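PDB 2RDM: response regulator receiver protein from Sinorhizobium medicae, which probably acts as a phosphorylatable receiver module of two-component signalling, switching its output on accepting a phosphoryl group. Local coordinates for residues A49-V54 and P78-V83; V69-R74 and N96-S101. The protein carries 1 engineered substitution. One frame throughout, in Å; residues are numbered along the deposited sequence.

Contact 1: residues A49-V54 and P78-V83; sequences AAIDGV and PNMPIV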
# COMPACT_ATOMS: atom_id res chain seq x y z
N ALA A 49 -28.88 0.75 13.69
CA ALA A 49 -27.97 1.28 14.70
C ALA A 49 -26.67 1.79 14.06
O ALA A 49 -26.19 1.23 13.07
CB ALA A 49 -27.67 0.23 15.76
N ALA A 50 -26.13 2.88 14.62
CA ALA A 50 -24.88 3.46 14.13
C ALA A 50 -23.73 2.54 14.50
O ALA A 50 -23.34 2.46 15.66
CB ALA A 50 -24.66 4.85 14.72
N ILE A 51 -23.22 1.82 13.50
CA ILE A 51 -22.08 0.91 13.68
C ILE A 51 -20.92 1.35 12.80
O ILE A 51 -21.05 1.40 11.57
CB ILE A 51 -22.46 -0.56 13.35
CG1 ILE A 51 -23.69 -1.02 14.17
CG2 ILE A 51 -21.25 -1.49 13.52
CD1 ILE A 51 -23.40 -1.49 15.60
N ASP A 52 -19.78 1.65 13.42
CA ASP A 52 -18.64 2.18 12.70
C ASP A 52 -17.58 1.14 12.35
O ASP A 52 -16.72 1.40 11.51
CB ASP A 52 -18.02 3.32 13.49
CG ASP A 52 -19.02 4.43 13.78
OD1 ASP A 52 -19.52 5.04 12.82
OD2 ASP A 52 -19.30 4.66 14.98
N GLY A 53 -17.62 -0.02 12.98
CA GLY A 53 -16.65 -1.05 12.66
C GLY A 53 -17.12 -2.33 13.29
O GLY A 53 -17.96 -2.31 14.19
N VAL A 54 -16.59 -3.45 12.83
CA VAL A 54 -17.09 -4.73 13.27
C VAL A 54 -15.90 -5.62 13.62
O VAL A 54 -15.01 -5.79 12.80
CB VAL A 54 -17.98 -5.41 12.18
CG1 VAL A 54 -18.38 -6.82 12.61
CG2 VAL A 54 -19.23 -4.56 11.87
N PRO A 78 -20.30 -0.48 2.47
CA PRO A 78 -19.24 -1.06 1.65
C PRO A 78 -17.83 -0.77 2.17
O PRO A 78 -16.89 -1.49 1.84
CB PRO A 78 -19.46 -0.42 0.27
CG PRO A 78 -20.23 0.84 0.55
CD PRO A 78 -21.13 0.47 1.69
N ASN A 79 -17.69 0.28 2.97
CA ASN A 79 -16.40 0.66 3.55
C ASN A 79 -16.16 0.20 4.99
O ASN A 79 -15.13 0.54 5.58
CB ASN A 79 -16.24 2.17 3.45
CG ASN A 79 -16.30 2.66 2.02
OD1 ASN A 79 -17.09 3.54 1.69
ND2 ASN A 79 -15.47 2.09 1.17
N MSE A 80 -17.09 -0.59 5.54
CA MSE A 80 -17.08 -0.96 6.95
C MSE A 80 -15.76 -1.63 7.31
O MSE A 80 -15.39 -2.59 6.64
CB MSE A 80 -18.21 -1.95 7.28
CG MSE A 80 -18.32 -2.23 8.77
SE MSE A 80 -19.18 -0.69 9.73
CE MSE A 80 -21.01 -1.32 9.50
N PRO A 81 -15.04 -1.11 8.31
CA PRO A 81 -13.91 -1.79 8.92
C PRO A 81 -14.30 -3.17 9.45
O PRO A 81 -15.26 -3.31 10.19
CB PRO A 81 -13.54 -0.86 10.08
CG PRO A 81 -13.91 0.51 9.55
CD PRO A 81 -15.22 0.25 8.87
N ILE A 82 -13.55 -4.19 9.04
CA ILE A 82 -13.89 -5.55 9.45
C ILE A 82 -12.61 -6.19 10.00
O ILE A 82 -11.61 -6.24 9.29
CB ILE A 82 -14.40 -6.40 8.26
CG1 ILE A 82 -15.69 -5.81 7.66
CG2 ILE A 82 -14.56 -7.88 8.65
CD1 ILE A 82 -16.92 -5.93 8.54
N VAL A 83 -12.65 -6.60 11.26
CA VAL A 83 -11.58 -7.38 11.87
C VAL A 83 -12.16 -8.71 12.31
O VAL A 83 -13.08 -8.75 13.14
CB VAL A 83 -10.95 -6.68 13.10
CG1 VAL A 83 -9.82 -7.54 13.71
CG2 VAL A 83 -10.39 -5.28 12.74
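I51 meets M80, deposited as selenomethionine, chiefly through its backbone: its carbonyl O lies 3.4 Å from M80 SE, and in the conformer given I51 CG2 lies 4.0 Å from M80 CE. The M80 chain leaves with CG anti to its own N and then bends at both chi2 (76°) and chi3 (89°), which brings SE against I51 O and the carbonyl carbon of D52. D52 contributes mainly backbone here: its carbonyl O sits 3.2 Å from P81 CD, the ring carbon bonded to the proline N, while its carboxylate turns off to T7 N. At G53 the two chains draw together, CA 4.7 Å from P81 CA, and the G53 CA approaches P81 O. Beyond it the chains run as parallel neighbours, strands 53-57 and 82-86, the third and fourth strands of the 2-1-3-4-5 sheet of a CheY-like receiver fold; helix 66-76 makes the beta-alpha-beta crossover between them. V54 carries the pairing. Its N donates to P81 O at 3.0 Å, a bent bond (147° at the hydrogen) with the donor tilted from the carbonyl plane, whereas its O takes a nearly straight bond from V83 N at 2.9 Å. Both bonds flank I82, as expected for a parallel bridge. V54 and I82 point to one face of the sheet, where A73 of the crossover helix touches both. There I82 CD1 reaches V54 CB at 3.8 Å, and V54 CG2 meets M80 CG with the two side chains crossing at about a right angle. P81 and V83 pack instead against helix 110-122, through L120 among others.

Contact 2: residues V69-R74 and N96-S101; sequences VARVAR and NGVPDS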
# COMPACT_ATOMS: atom_id res chain seq x y z
N VAL A 69 -21.40 -12.59 8.84
CA VAL A 69 -21.57 -11.32 9.57
C VAL A 69 -20.92 -10.18 8.78
O VAL A 69 -21.54 -9.12 8.58
CB VAL A 69 -20.95 -11.36 11.01
CG1 VAL A 69 -21.05 -9.97 11.68
CG2 VAL A 69 -21.68 -12.37 11.87
N ALA A 70 -19.70 -10.42 8.32
CA ALA A 70 -18.95 -9.39 7.58
C ALA A 70 -19.62 -9.02 6.24
O ALA A 70 -19.61 -7.84 5.85
CB ALA A 70 -17.51 -9.85 7.37
N ARG A 71 -20.20 -10.00 5.56
CA ARG A 71 -20.90 -9.76 4.30
C ARG A 71 -22.09 -8.85 4.52
O ARG A 71 -22.28 -7.90 3.77
CB ARG A 71 -21.34 -11.07 3.65
CG ARG A 71 -20.18 -11.95 3.30
CD ARG A 71 -20.48 -12.98 2.21
NE ARG A 71 -19.55 -14.10 2.35
CZ ARG A 71 -18.28 -14.06 1.95
NH1 ARG A 71 -17.79 -12.97 1.35
NH2 ARG A 71 -17.50 -15.12 2.15
N VAL A 72 -22.86 -9.14 5.57
CA VAL A 72 -24.01 -8.28 5.93
C VAL A 72 -23.55 -6.86 6.26
O VAL A 72 -24.12 -5.88 5.74
CB VAL A 72 -24.82 -8.88 7.09
CG1 VAL A 72 -25.92 -7.94 7.52
CG2 VAL A 72 -25.43 -10.22 6.67
N ALA A 73 -22.50 -6.74 7.07
CA ALA A 73 -21.92 -5.42 7.40
C ALA A 73 -21.55 -4.64 6.15
O ALA A 73 -21.84 -3.44 6.04
CB ALA A 73 -20.71 -5.57 8.35
N ARG A 74 -20.95 -5.33 5.18
CA ARG A 74 -20.52 -4.68 3.93
C ARG A 74 -21.64 -4.35 2.95
O ARG A 74 -21.52 -3.43 2.14
CB ARG A 74 -19.41 -5.49 3.27
CG ARG A 74 -18.07 -5.40 4.02
CD ARG A 74 -17.38 -4.08 3.74
NE ARG A 74 -16.06 -3.98 4.36
CZ ARG A 74 -14.92 -4.42 3.82
NH1 ARG A 74 -14.91 -5.02 2.64
NH2 ARG A 74 -13.79 -4.26 4.47
N ASN A 96 -12.61 -16.61 2.21
CA ASN A 96 -13.89 -16.18 2.80
C ASN A 96 -13.94 -14.74 3.31
O ASN A 96 -15.03 -14.19 3.47
CB ASN A 96 -14.29 -17.12 3.93
CG ASN A 96 -14.54 -18.53 3.46
OD1 ASN A 96 -15.54 -18.82 2.81
ND2 ASN A 96 -13.62 -19.43 3.80
N GLY A 97 -12.78 -14.16 3.60
CA GLY A 97 -12.72 -12.78 4.12
C GLY A 97 -13.13 -11.79 3.05
O GLY A 97 -13.02 -12.07 1.87
N VAL A 98 -13.63 -10.63 3.48
CA VAL A 98 -14.00 -9.57 2.55
C VAL A 98 -12.78 -8.70 2.22
O VAL A 98 -11.81 -8.67 2.97
CB VAL A 98 -15.16 -8.68 3.11
CG1 VAL A 98 -16.46 -9.47 3.20
CG2 VAL A 98 -14.81 -8.07 4.47
N PRO A 99 -12.80 -7.98 1.09
CA PRO A 99 -11.60 -7.20 0.79
C PRO A 99 -11.28 -6.17 1.87
O PRO A 99 -12.20 -5.63 2.48
CB PRO A 99 -11.98 -6.49 -0.50
CG PRO A 99 -13.01 -7.37 -1.12
CD PRO A 99 -13.82 -7.84 0.03
N ASP A 100 -9.99 -5.93 2.08
CA ASP A 100 -9.46 -4.94 3.03
C ASP A 100 -9.78 -5.19 4.50
O ASP A 100 -9.71 -4.27 5.32
CB ASP A 100 -9.86 -3.50 2.64
CG ASP A 100 -9.44 -3.15 1.24
OD1 ASP A 100 -8.24 -3.31 0.93
OD2 ASP A 100 -10.30 -2.72 0.46
N SER A 101 -10.12 -6.43 4.84
CA SER A 101 -10.33 -6.80 6.22
C SER A 101 -9.00 -7.24 6.81
O SER A 101 -8.02 -7.42 6.06
CB SER A 101 -11.35 -7.93 6.29
OG SER A 101 -10.86 -9.07 5.57
O HOH W 1 -15.36 -12.80 0.42
O HOH W 2 -18.03 -17.52 3.40
O HOH W 3 -11.98 -3.29 6.56
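The R74 guanidinium carries V98 CG2 over one face, 3.5 Å above its plane and offset toward the rim, while P99 O lies at its edge, almost exactly in plane. That carbonyl oxygen is gripped end-on by both terminal nitrogens, NH1 at 2.8 Å and NH2 at 2.9 Å. Water 3, also in plane, takes a weak bond from NH2 and lies 2.8 Å from D100 O. R74 leaves the helix already pointing at the loop, its chain bent at chi2 (-77°) and extended at chi3. The R71 guanidinium has waters 1 and 2 at its edge in plane: NH1 reaches water 1, also within hydrogen-bonding distance of G97 O, and NH2 reaches water 2, which donates to N96 OD1, while N96 ND2 bonds E92 O. R71 NH1 also bonds to S95 O of the second subunit. Between the arginines V98 points its CG1 toward A70 CB, 4.3 Å away. The 98-101 type II turn is braced by S101 OG, which donates to V98 O at 2.8 Å. Replacing R74 by a leucine would probably leave P99 O without its two donors and free the turn to shift against helix 66-76. R74 NH1 also bonds A94 O of the second subunit, so the contact joins helix, loop and subunit interface. Carbonyls and waters round the guanidinium groups probably offset their charge, chiefly at R71, whose NH1 lies close to R71 NH2 of the second subunit.

How the contacts relate
Contacts 1 and 2 have centres 10 Å apart and meet directly, sharing the crossover unit: helix 66-76, which supplies 69-74, connects the strands paired in contact 1. R74 is the main tie, its NE 2.8 Å from M80 O in a probable hydrogen bond, so one guanidinium spans the entry to strand 82-86 and the 96-101 loop. I82 adds packing, its CG2 lying 3.8 Å from A70 CB and its O 3.5 Å from S101 CB. Strand 53-57, paired in contact 1, leads to D57, the predicted phosphorylation site, which is not phosphorylated here. Both contacts border the second subunit, contact 1 only through P78, which packs on A94 of that chain, contact 2 far more widely.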